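Local atomic coordinates of putative malic enzyme ((S)-malate:NAD+ oxidoreductase (decarboxylating)) (PDB entry 2A9F), a protein that probably catalyses the NAD-dependent oxidative decarboxylation of (S)-malate, using a divalent metal ion such as magnesium or manganese. Residues Q164-A168 against S202-K206; L172-N177 against A349-A353; V192-G196 against V215-D219; E253-E257 against V270-W275; I261-V265 against I285-A289. One frame throughout, in Å; residues are numbered along the deposited sequence.

Interaction 1 of 5, residues Q164-A168 against S202-K206; sequences QHGTA and SITRK
Lys206 NZ comes up beside the imidazole of His165, 2.9 Å from CD2 on the ring carbon side. The same ammonium nitrogen is 3.4 Å from His165 NE2, and the two side chains cross at about a right angle. A bend at the last torsion of the lysine (chi4 54°), after an otherwise stretched chain, turns NZ in toward the CD2-NE2 side of the imidazole, while CE also packs 3.3 Å from His165 CD2. Beside this polar end the helices meet through carbon. Ala168 CB points toward the other helix and lies 3.6 Å from Ile203 CD1, the far end of the CG1 branch. Ser202 CB lies 4.3 Å from His165 NE2, and its OG is held within its own helix by Ala199 O. The segment axes stay 10.5 Å apart and cross at -47°, a wide spacing filled by the long lysine and isoleucine chains. Glu148 of helix 143-154 touches His165, and Gln345 of helix 342-354 touches both His165 and Lys206. The contact thus divides into an apolar half and a basic half, where lysine and histidine would probably disfavour each other's protonation, an effect the neighbouring Glu148 may offset.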
# COMPACT_ATOMS: atom_id res chain seq x y z
N GLN A 164 6.33 6.25 -19.77
CA GLN A 164 6.03 6.21 -21.20
C GLN A 164 5.20 7.41 -21.66
O GLN A 164 5.71 8.31 -22.33
CB GLN A 164 5.29 4.92 -21.52
CG GLN A 164 4.60 4.87 -22.88
CD GLN A 164 3.93 3.52 -23.13
OE1 GLN A 164 3.23 3.00 -22.26
NE2 GLN A 164 4.15 2.96 -24.32
N HIS A 165 3.93 7.42 -21.29
CA HIS A 165 3.03 8.50 -21.66
C HIS A 165 3.39 9.81 -20.97
O HIS A 165 2.96 10.87 -21.40
CB HIS A 165 1.58 8.14 -21.31
CG HIS A 165 1.03 7.02 -22.13
ND1 HIS A 165 1.46 5.71 -21.98
CD2 HIS A 165 0.11 7.01 -23.11
CE1 HIS A 165 0.81 4.95 -22.85
NE2 HIS A 165 -0.01 5.71 -23.55
N GLY A 166 4.18 9.71 -19.90
CA GLY A 166 4.58 10.89 -19.15
C GLY A 166 5.31 11.95 -19.95
O GLY A 166 4.79 13.05 -20.14
N THR A 167 6.51 11.64 -20.41
CA THR A 167 7.27 12.60 -21.18
C THR A 167 6.55 12.90 -22.48
O THR A 167 6.68 13.99 -23.03
CB THR A 167 8.68 12.08 -21.51
OG1 THR A 167 8.58 10.82 -22.20
CG2 THR A 167 9.48 11.91 -20.23
N ALA A 168 5.79 11.93 -22.96
CA ALA A 168 5.02 12.08 -24.19
C ALA A 168 4.12 13.29 -24.05
O ALA A 168 4.07 14.15 -24.93
CB ALA A 168 4.19 10.84 -24.45
N SER A 202 2.57 5.41 -29.77
CA SER A 202 1.63 6.13 -28.92
C SER A 202 1.72 7.61 -29.23
O SER A 202 0.73 8.23 -29.62
CB SER A 202 1.89 5.85 -27.43
OG SER A 202 3.19 6.23 -27.04
N ILE A 203 2.92 8.18 -29.07
CA ILE A 203 3.11 9.60 -29.36
C ILE A 203 2.42 9.95 -30.68
O ILE A 203 1.71 10.97 -30.78
CB ILE A 203 4.62 9.98 -29.49
CG1 ILE A 203 5.26 10.16 -28.11
CG2 ILE A 203 4.77 11.31 -30.26
CD1 ILE A 203 5.34 8.89 -27.27
N THR A 204 2.61 9.10 -31.67
CA THR A 204 2.02 9.30 -32.98
C THR A 204 0.49 9.34 -32.90
O THR A 204 -0.13 10.25 -33.46
CB THR A 204 2.49 8.21 -33.99
OG1 THR A 204 3.93 8.21 -34.04
CG2 THR A 204 1.96 8.49 -35.40
N ARG A 205 -0.11 8.38 -32.20
CA ARG A 205 -1.57 8.39 -32.08
C ARG A 205 -1.98 9.69 -31.41
O ARG A 205 -2.93 10.36 -31.85
CB ARG A 205 -2.08 7.22 -31.23
CG ARG A 205 -2.20 5.91 -31.97
CD ARG A 205 -0.87 5.48 -32.51
NE ARG A 205 -0.87 4.10 -32.97
CZ ARG A 205 -0.87 3.04 -32.17
NH1 ARG A 205 -0.87 3.20 -30.85
NH2 ARG A 205 -0.87 1.82 -32.70
N LYS A 206 -1.27 10.05 -30.35
CA LYS A 206 -1.56 11.28 -29.64
C LYS A 206 -1.48 12.48 -30.57
O LYS A 206 -2.41 13.29 -30.61
CB LYS A 206 -0.60 11.46 -28.46
CG LYS A 206 -0.90 10.53 -27.31
CD LYS A 206 0.15 10.64 -26.21
CE LYS A 206 -0.11 9.60 -25.15
NZ LYS A 206 -0.19 8.23 -25.75

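Interaction 2 of 5, residues L172-N177 against A349-A353; sequences LAAIFN and AKGIA
Phe176 and Asn177 reach segment 349-353 through like first torsions (chi1 -76° and -85°), each placing CG opposite the carbonyl carbon of its own residue. The phenyl ring thereby presents its edge to Ala349, with CE1 3.6 Å from Ala349 CB and the methyl near the ring plane. Lys350 touches the same ring corner with CG alone, 3.9 Å from Phe176 CE1, and the rest of its extended chain leads away. One ring face is covered from within its own helix by Leu172 O, 3.2 Å above the plane and offset toward the rim. At the middle, Ala173 CB meets both Ala349 O, at 3.1 Å, and Ile352 CG2, at 3.6 Å. Small residues on both sides let the segment axes close to 8.1 Å at a crossing angle of -52°. The Asn177 amide lies beside the end of the other segment, OD1 3.8 Å from Ala353 CB, and its ND2 is hydrogen-bonded to Thr363 O. Helix 162-180 is wedged between helix 342-354 and the Rossmann core: Leu172 and Ile175 also touch Leu207 of helix 198-210, while Ala174 and Ile175 face Phe286 of strand 284-287.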
# COMPACT_ATOMS: atom_id res chain seq x y z
N LEU A 172 4.31 16.75 -26.00
CA LEU A 172 3.16 17.24 -26.72
C LEU A 172 2.88 18.68 -26.31
O LEU A 172 2.44 19.50 -27.12
CB LEU A 172 1.94 16.37 -26.43
CG LEU A 172 0.72 16.60 -27.33
CD1 LEU A 172 1.16 16.61 -28.80
CD2 LEU A 172 -0.30 15.52 -27.10
N ALA A 173 3.15 19.00 -25.05
CA ALA A 173 2.90 20.35 -24.57
C ALA A 173 4.01 21.25 -25.08
O ALA A 173 3.78 22.43 -25.40
CB ALA A 173 2.86 20.39 -23.05
N ALA A 174 5.21 20.67 -25.18
CA ALA A 174 6.37 21.40 -25.64
C ALA A 174 6.26 21.80 -27.11
O ALA A 174 6.93 22.72 -27.56
CB ALA A 174 7.63 20.57 -25.43
N ILE A 175 5.41 21.12 -27.88
CA ILE A 175 5.29 21.52 -29.27
C ILE A 175 4.18 22.56 -29.37
O ILE A 175 4.31 23.52 -30.11
CB ILE A 175 5.03 20.32 -30.26
CG1 ILE A 175 3.55 20.10 -30.49
CG2 ILE A 175 5.68 19.04 -29.75
CD1 ILE A 175 3.27 19.22 -31.68
N PHE A 176 3.08 22.38 -28.64
CA PHE A 176 2.00 23.36 -28.68
C PHE A 176 2.65 24.74 -28.53
O PHE A 176 2.31 25.70 -29.24
CB PHE A 176 1.03 23.14 -27.53
CG PHE A 176 0.11 21.97 -27.72
CD1 PHE A 176 -0.29 21.21 -26.62
CD2 PHE A 176 -0.37 21.64 -28.98
CE1 PHE A 176 -1.17 20.14 -26.78
CE2 PHE A 176 -1.25 20.57 -29.15
CZ PHE A 176 -1.64 19.81 -28.05
N ASN A 177 3.60 24.82 -27.61
CA ASN A 177 4.30 26.06 -27.38
C ASN A 177 5.31 26.32 -28.48
O ASN A 177 5.66 27.46 -28.76
CB ASN A 177 4.98 26.05 -26.01
CG ASN A 177 4.05 26.48 -24.91
OD1 ASN A 177 2.92 26.89 -25.17
ND2 ASN A 177 4.52 26.40 -23.67
N ALA A 349 -1.68 18.24 -21.68
CA ALA A 349 -0.67 18.93 -22.47
C ALA A 349 -0.98 20.40 -22.70
O ALA A 349 -0.09 21.24 -22.68
CB ALA A 349 -0.49 18.23 -23.81
N LYS A 350 -2.25 20.72 -22.93
CA LYS A 350 -2.62 22.12 -23.15
C LYS A 350 -2.46 22.89 -21.84
O LYS A 350 -1.88 23.97 -21.82
CB LYS A 350 -4.06 22.23 -23.65
CG LYS A 350 -4.23 21.91 -25.13
CD LYS A 350 -5.70 21.78 -25.50
CE LYS A 350 -5.88 21.47 -26.98
NZ LYS A 350 -7.30 21.24 -27.34
N GLY A 351 -2.96 22.29 -20.75
CA GLY A 351 -2.85 22.90 -19.44
C GLY A 351 -1.40 23.24 -19.18
O GLY A 351 -1.05 24.39 -18.88
N ILE A 352 -0.54 22.25 -19.32
CA ILE A 352 0.88 22.48 -19.13
C ILE A 352 1.30 23.64 -20.04
O ILE A 352 2.03 24.54 -19.61
CB ILE A 352 1.70 21.21 -19.51
CG1 ILE A 352 1.50 20.13 -18.46
CG2 ILE A 352 3.17 21.56 -19.67
CD1 ILE A 352 2.53 19.01 -18.56
N ALA A 353 0.82 23.62 -21.27
CA ALA A 353 1.14 24.68 -22.24
C ALA A 353 0.74 26.06 -21.74
O ALA A 353 1.51 27.00 -21.85
CB ALA A 353 0.48 24.39 -23.60

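Interaction 3 of 5, residues V192-G196 against V215-D219; sequences VVNGG and VTVVD
Val192 and Val218 meet obliquely across two parallel strands, CG1 of the first 3.8 Å from CG2 of the second. They share a face of the sheet with Asn194 and Thr216. On the reverse face, Val193 turns CG2 to Val215 CG1 at 4.1 Å, and Val217 lies beside them. The Asn194 amide crosses Val218 at a slant: with CG opposite the backbone N (chi1 -158°), ND2 comes 3.4 Å from Val218 CB, and Glu253 OE1 lies close to that nitrogen. Three backbone bonds fix these positions. Val193 N donates to Thr216 O at 3.0 Å, Val218 N to Val193 O at 2.8 Å, and Gly195 N to Val218 O at 2.7 Å. The last continues the ladder one step beyond the strand, into the glycine-rich turn, where Gly195 takes backbone angles (phi 154°, psi 106°) hardly open to a residue with CB. Beyond it, Gly196 CA packs 3.9 Å from Asp219 CB, while Asp219 OD1 is hydrogen-bonded to Phe221 N. The pair belongs to the beta-alpha-beta unit of strand 190-194, helix 198-210 and strand 214-219, and Gly195 opens a GxGxxG pattern consistent with dinucleotide binding. Chemically, main-chain polarity is spent inside the sheet, valines line one face and valines with Asn194 and Thr216 the other, and the carboxylate appears only at the strand end, as in many NAD-binding Rossmann domains.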
# COMPACT_ATOMS: atom_id res chain seq x y z
N VAL A 192 8.17 14.30 -38.04
CA VAL A 192 8.86 13.02 -38.20
C VAL A 192 9.13 12.36 -36.84
O VAL A 192 9.84 12.92 -36.02
CB VAL A 192 10.23 13.20 -38.89
CG1 VAL A 192 11.02 11.89 -38.80
CG2 VAL A 192 10.05 13.60 -40.34
N VAL A 193 8.58 11.17 -36.61
CA VAL A 193 8.80 10.45 -35.35
C VAL A 193 9.72 9.23 -35.51
O VAL A 193 9.41 8.29 -36.24
CB VAL A 193 7.45 9.96 -34.73
CG1 VAL A 193 7.72 9.07 -33.53
CG2 VAL A 193 6.61 11.15 -34.32
N ASN A 194 10.85 9.23 -34.81
CA ASN A 194 11.77 8.10 -34.90
C ASN A 194 11.49 7.10 -33.79
O ASN A 194 11.80 7.34 -32.63
CB ASN A 194 13.21 8.59 -34.80
CG ASN A 194 14.20 7.60 -35.39
OD1 ASN A 194 15.22 7.28 -34.78
ND2 ASN A 194 13.90 7.11 -36.60
N GLY A 195 10.87 5.99 -34.15
CA GLY A 195 10.56 4.96 -33.17
C GLY A 195 9.37 4.11 -33.59
O GLY A 195 8.23 4.56 -33.53
N GLY A 196 9.64 2.88 -34.01
CA GLY A 196 8.57 2.00 -34.44
C GLY A 196 7.92 1.32 -33.26
O GLY A 196 6.80 0.83 -33.35
N VAL A 215 2.25 13.16 -40.30
CA VAL A 215 3.27 12.54 -39.47
C VAL A 215 3.88 11.34 -40.20
O VAL A 215 3.15 10.49 -40.72
CB VAL A 215 2.66 12.01 -38.12
CG1 VAL A 215 3.71 11.30 -37.28
CG2 VAL A 215 2.05 13.15 -37.33
N THR A 216 5.21 11.28 -40.27
CA THR A 216 5.88 10.15 -40.90
C THR A 216 6.66 9.43 -39.82
O THR A 216 7.49 10.02 -39.14
CB THR A 216 6.88 10.58 -42.00
OG1 THR A 216 6.16 11.11 -43.13
CG2 THR A 216 7.70 9.38 -42.47
N VAL A 217 6.37 8.14 -39.66
CA VAL A 217 7.01 7.31 -38.65
C VAL A 217 8.24 6.59 -39.20
O VAL A 217 8.25 6.13 -40.33
CB VAL A 217 6.01 6.29 -38.09
CG1 VAL A 217 6.68 5.41 -37.05
CG2 VAL A 217 4.81 7.03 -37.49
N VAL A 218 9.28 6.49 -38.39
CA VAL A 218 10.49 5.84 -38.86
C VAL A 218 10.99 4.83 -37.88
O VAL A 218 11.02 5.10 -36.69
CB VAL A 218 11.62 6.84 -39.06
CG1 VAL A 218 12.63 6.29 -40.07
CG2 VAL A 218 11.05 8.18 -39.47
N ASP A 219 11.39 3.66 -38.36
CA ASP A 219 11.95 2.70 -37.43
C ASP A 219 13.40 2.43 -37.79
O ASP A 219 14.04 3.24 -38.47
CB ASP A 219 11.13 1.40 -37.37
CG ASP A 219 11.11 0.65 -38.68
OD1 ASP A 219 11.93 0.95 -39.58
OD2 ASP A 219 10.25 -0.26 -38.78

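Interaction 4 of 5, residues E253-E257 against V270-W275; sequences EDALE and VLKAEW
Val270 begins the contact at its margin, with CG1 4.5 Å from the aliphatic CG of Glu253. Leu271 follows, its CG 3.6 Å from Glu257 OE1, so a carboxylate oxygen lies against the leucine branch point. That oxygen is also 3.1 Å from Glu253 OE2; two acceptors this close suggest that one of the acids may be protonated. The main weight falls on Trp275. Its indole is covered on one face by Lys272 O and on the opposite face by Asp254. Asp254 CB makes a CH-pi contact 3.9 Å from the centroid of the Trp275 five-membered ring, 23° off the normal. Extending away from its own backbone N (chi1 -178°), the aspartate carries its carboxylate on over the pyrrole side, the two planes 37° apart. Asp254 OD2 thereby comes 2.7 Å from Trp275 NE1, but it sits over the ring, at a poor angle for a hydrogen bond. Trp275 CB also packs 4.0 Å from Glu257 CG. The short, weakly bonded helical turns 254-257 and 273-277 flank strand 262-264 in sequence, and their pairing beside the sheet is typical of the helical layer of a Rossmann-type domain.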
# COMPACT_ATOMS: atom_id res chain seq x y z
N GLU A 253 15.62 7.85 -42.59
CA GLU A 253 15.54 8.94 -41.61
C GLU A 253 16.10 10.22 -42.24
O GLU A 253 15.43 11.26 -42.27
CB GLU A 253 16.35 8.56 -40.36
CG GLU A 253 16.54 9.67 -39.34
CD GLU A 253 15.24 10.13 -38.71
OE1 GLU A 253 14.62 9.34 -37.96
OE2 GLU A 253 14.84 11.28 -38.96
N ASP A 254 17.32 10.14 -42.74
CA ASP A 254 17.97 11.28 -43.38
C ASP A 254 17.01 11.87 -44.42
O ASP A 254 16.78 13.07 -44.46
CB ASP A 254 19.25 10.82 -44.09
CG ASP A 254 20.01 11.95 -44.75
OD1 ASP A 254 19.43 13.05 -44.92
OD2 ASP A 254 21.19 11.75 -45.12
N ALA A 255 16.45 10.99 -45.24
CA ALA A 255 15.54 11.42 -46.28
C ALA A 255 14.17 11.82 -45.72
O ALA A 255 13.18 11.89 -46.45
CB ALA A 255 15.40 10.31 -47.33
N LEU A 256 14.11 12.07 -44.42
CA LEU A 256 12.84 12.47 -43.81
C LEU A 256 12.86 13.88 -43.25
O LEU A 256 11.83 14.55 -43.22
CB LEU A 256 12.43 11.49 -42.72
CG LEU A 256 11.60 10.34 -43.27
CD1 LEU A 256 11.04 9.55 -42.13
CD2 LEU A 256 10.47 10.89 -44.13
N GLU A 257 14.03 14.32 -42.81
CA GLU A 257 14.19 15.66 -42.28
C GLU A 257 13.84 16.65 -43.39
O GLU A 257 13.46 17.78 -43.12
CB GLU A 257 15.64 15.91 -41.87
CG GLU A 257 16.30 14.79 -41.11
CD GLU A 257 15.57 14.43 -39.84
OE1 GLU A 257 16.25 14.05 -38.86
OE2 GLU A 257 14.33 14.51 -39.81
N VAL A 270 21.13 8.98 -33.37
CA VAL A 270 20.70 8.66 -34.72
C VAL A 270 20.57 9.87 -35.64
O VAL A 270 20.44 9.72 -36.85
CB VAL A 270 19.35 7.90 -34.67
CG1 VAL A 270 18.81 7.67 -36.06
CG2 VAL A 270 19.55 6.56 -33.96
N LEU A 271 20.62 11.07 -35.07
CA LEU A 271 20.47 12.29 -35.86
C LEU A 271 21.77 13.08 -35.99
O LEU A 271 22.16 13.81 -35.07
CB LEU A 271 19.40 13.19 -35.25
CG LEU A 271 18.61 14.10 -36.20
CD1 LEU A 271 17.84 15.12 -35.36
CD2 LEU A 271 19.54 14.81 -37.17
N LYS A 272 22.42 12.95 -37.13
CA LYS A 272 23.68 13.64 -37.40
C LYS A 272 23.44 15.07 -37.90
O LYS A 272 22.73 15.29 -38.89
CB LYS A 272 24.49 12.83 -38.42
CG LYS A 272 24.77 11.39 -37.99
CD LYS A 272 25.47 10.57 -39.09
CE LYS A 272 26.95 10.94 -39.26
NZ LYS A 272 27.18 12.34 -39.71
N ALA A 273 24.05 16.02 -37.21
CA ALA A 273 23.93 17.45 -37.51
C ALA A 273 23.67 17.85 -38.96
O ALA A 273 22.69 18.54 -39.25
CB ALA A 273 25.16 18.17 -36.98
N GLU A 274 24.55 17.44 -39.87
CA GLU A 274 24.43 17.80 -41.29
C GLU A 274 22.99 17.85 -41.79
O GLU A 274 22.59 18.79 -42.47
CB GLU A 274 25.20 16.81 -42.18
CG GLU A 274 26.58 16.44 -41.68
CD GLU A 274 26.53 15.41 -40.56
OE1 GLU A 274 25.91 14.34 -40.78
OE2 GLU A 274 27.09 15.68 -39.47
N TRP A 275 22.22 16.82 -41.45
CA TRP A 275 20.83 16.72 -41.88
C TRP A 275 20.00 17.93 -41.49
O TRP A 275 19.28 18.49 -42.32
CB TRP A 275 20.19 15.45 -41.32
CG TRP A 275 20.94 14.19 -41.67
CD1 TRP A 275 21.70 13.96 -42.78
CD2 TRP A 275 20.93 12.95 -40.94
NE1 TRP A 275 22.17 12.67 -42.79
CE2 TRP A 275 21.72 12.03 -41.67
CE3 TRP A 275 20.35 12.54 -39.74
CZ2 TRP A 275 21.93 10.71 -41.24
CZ3 TRP A 275 20.56 11.23 -39.31
CH2 TRP A 275 21.34 10.33 -40.06

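Interaction 5 of 5, residues I261-V265 against I285-A289; sequences IFIGV and IFAMA
Ile263 faces Ile285 across a pair of parallel strands, and its side chain divides the work between two branches. From CB, the CG2 methyl drops between the backbone N and the carbonyl carbon and lands 3.7 Å from Ile285 CG1; it is also 4.1 Å from Ile285 CA. The other branch, CG1, extends opposite the backbone N (chi1 168°) and passes Val192 O of the adjoining strand. Its tip, CD1, reaches Leu271 and the carboxylates of Glu253 and Glu257. Main-chain bonding fixes this alignment: Phe286 N donates to Ile263 O at 2.8 Å, with 159° at the hydrogen. Phe286 CB lies 3.7 Å from that carbonyl oxygen, while the ring departs from the face opposite the two isoleucines. Gly264 pairs with Phe286 there, bringing no side chain of its own. Further along, Val265 N donates to Phe286 O at 3.0 Å, though this oxygen crowds the Val265 side chain in the model and its position is less certain. Val265 O lies 3.7 Å from Met288 CB, and Ala287 is the centre of an inverse gamma turn. The strands are inner members of the Rossmann-type sheet: strand 190-194 flanks 262-264, bonded to Gly264 through Val192 and Asn194, and the phenyl rings of Phe262 and Phe286 pack on Ile175 of helix 162-180.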
# COMPACT_ATOMS: atom_id res chain seq x y z
N ILE A 261 9.21 20.13 -40.09
CA ILE A 261 9.17 21.21 -39.11
C ILE A 261 9.71 20.82 -37.72
O ILE A 261 9.92 21.68 -36.87
CB ILE A 261 7.75 21.80 -39.02
CG1 ILE A 261 7.21 22.01 -40.44
CG2 ILE A 261 7.77 23.14 -38.29
CD1 ILE A 261 5.83 22.59 -40.51
N PHE A 262 9.94 19.52 -37.51
CA PHE A 262 10.51 18.99 -36.26
C PHE A 262 10.40 17.48 -36.07
O PHE A 262 9.49 16.84 -36.58
CB PHE A 262 9.97 19.70 -35.02
CG PHE A 262 8.50 19.55 -34.80
CD1 PHE A 262 7.97 18.33 -34.40
CD2 PHE A 262 7.65 20.63 -34.95
CE1 PHE A 262 6.61 18.20 -34.13
CE2 PHE A 262 6.29 20.52 -34.68
CZ PHE A 262 5.77 19.30 -34.27
N ILE A 263 11.36 16.95 -35.31
CA ILE A 263 11.47 15.53 -35.02
C ILE A 263 11.36 15.19 -33.53
O ILE A 263 11.94 15.87 -32.68
CB ILE A 263 12.84 15.00 -35.54
CG1 ILE A 263 13.14 13.60 -35.00
CG2 ILE A 263 13.94 15.91 -35.10
CD1 ILE A 263 14.48 13.05 -35.45
N GLY A 264 10.61 14.13 -33.24
CA GLY A 264 10.45 13.62 -31.89
C GLY A 264 11.15 12.27 -31.98
O GLY A 264 10.86 11.49 -32.88
N VAL A 265 12.07 11.98 -31.07
CA VAL A 265 12.82 10.72 -31.16
C VAL A 265 12.93 9.74 -29.98
O VAL A 265 12.37 9.96 -28.90
CB VAL A 265 14.23 11.03 -31.65
CG1 VAL A 265 14.27 11.04 -33.16
CG2 VAL A 265 14.66 12.39 -31.13
N ILE A 285 13.45 20.19 -32.43
CA ILE A 285 14.04 18.87 -32.23
C ILE A 285 13.86 18.38 -30.79
O ILE A 285 14.22 19.08 -29.85
CB ILE A 285 15.55 18.91 -32.56
CG1 ILE A 285 15.75 18.98 -34.07
CG2 ILE A 285 16.25 17.70 -31.94
CD1 ILE A 285 17.19 19.05 -34.50
N PHE A 286 13.33 17.18 -30.63
CA PHE A 286 13.14 16.62 -29.30
C PHE A 286 13.85 15.28 -29.16
O PHE A 286 13.27 14.24 -29.42
CB PHE A 286 11.65 16.47 -28.99
CG PHE A 286 10.97 17.79 -28.78
CD1 PHE A 286 11.26 18.56 -27.67
CD2 PHE A 286 10.10 18.30 -29.74
CE1 PHE A 286 10.70 19.83 -27.51
CE2 PHE A 286 9.54 19.57 -29.60
CZ PHE A 286 9.84 20.33 -28.48
N ALA A 287 15.11 15.33 -28.77
CA ALA A 287 15.89 14.12 -28.60
C ALA A 287 15.66 13.62 -27.19
O ALA A 287 16.39 13.98 -26.27
CB ALA A 287 17.35 14.42 -28.83
N MET A 288 14.64 12.78 -27.04
CA MET A 288 14.26 12.22 -25.75
C MET A 288 15.06 11.02 -25.28
O MET A 288 14.85 10.54 -24.17
CB MET A 288 12.78 11.84 -25.78
CG MET A 288 11.87 13.02 -26.03
SD MET A 288 12.21 14.33 -24.85
CE MET A 288 13.47 15.22 -25.67
N ALA A 289 15.96 10.53 -26.12
CA ALA A 289 16.76 9.38 -25.74
C ALA A 289 17.50 9.65 -24.43
O ALA A 289 18.20 10.66 -24.27
CB ALA A 289 17.73 9.01 -26.84

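Overall arrangement
Interactions 3 and 5 are neighbouring steps of one sheet, their centres 10 Å apart, joined by a probable hydrogen bond of 3.0 Å between Asn194 N and Gly264 O. Helices cover the two faces: interaction 4 lies on one, with Leu256 CD1 3.4 Å from Thr216 CG2, and interactions 1 and 2 on the other, sharing helix 162-180. Thr204 CG2 meets Val215 CG1 at 3.8 Å, tying interactions 1 and 3; Ala174 CB meets Phe286 CZ at 3.8 Å, tying interactions 2 and 5. The Gln164 side chain is about 9 Å from a magnesium ion bound by Glu137, Asp138 and Asp163, and the Met288 side chain about 8 Å from that of Asn290, a predicted malate-binding residue.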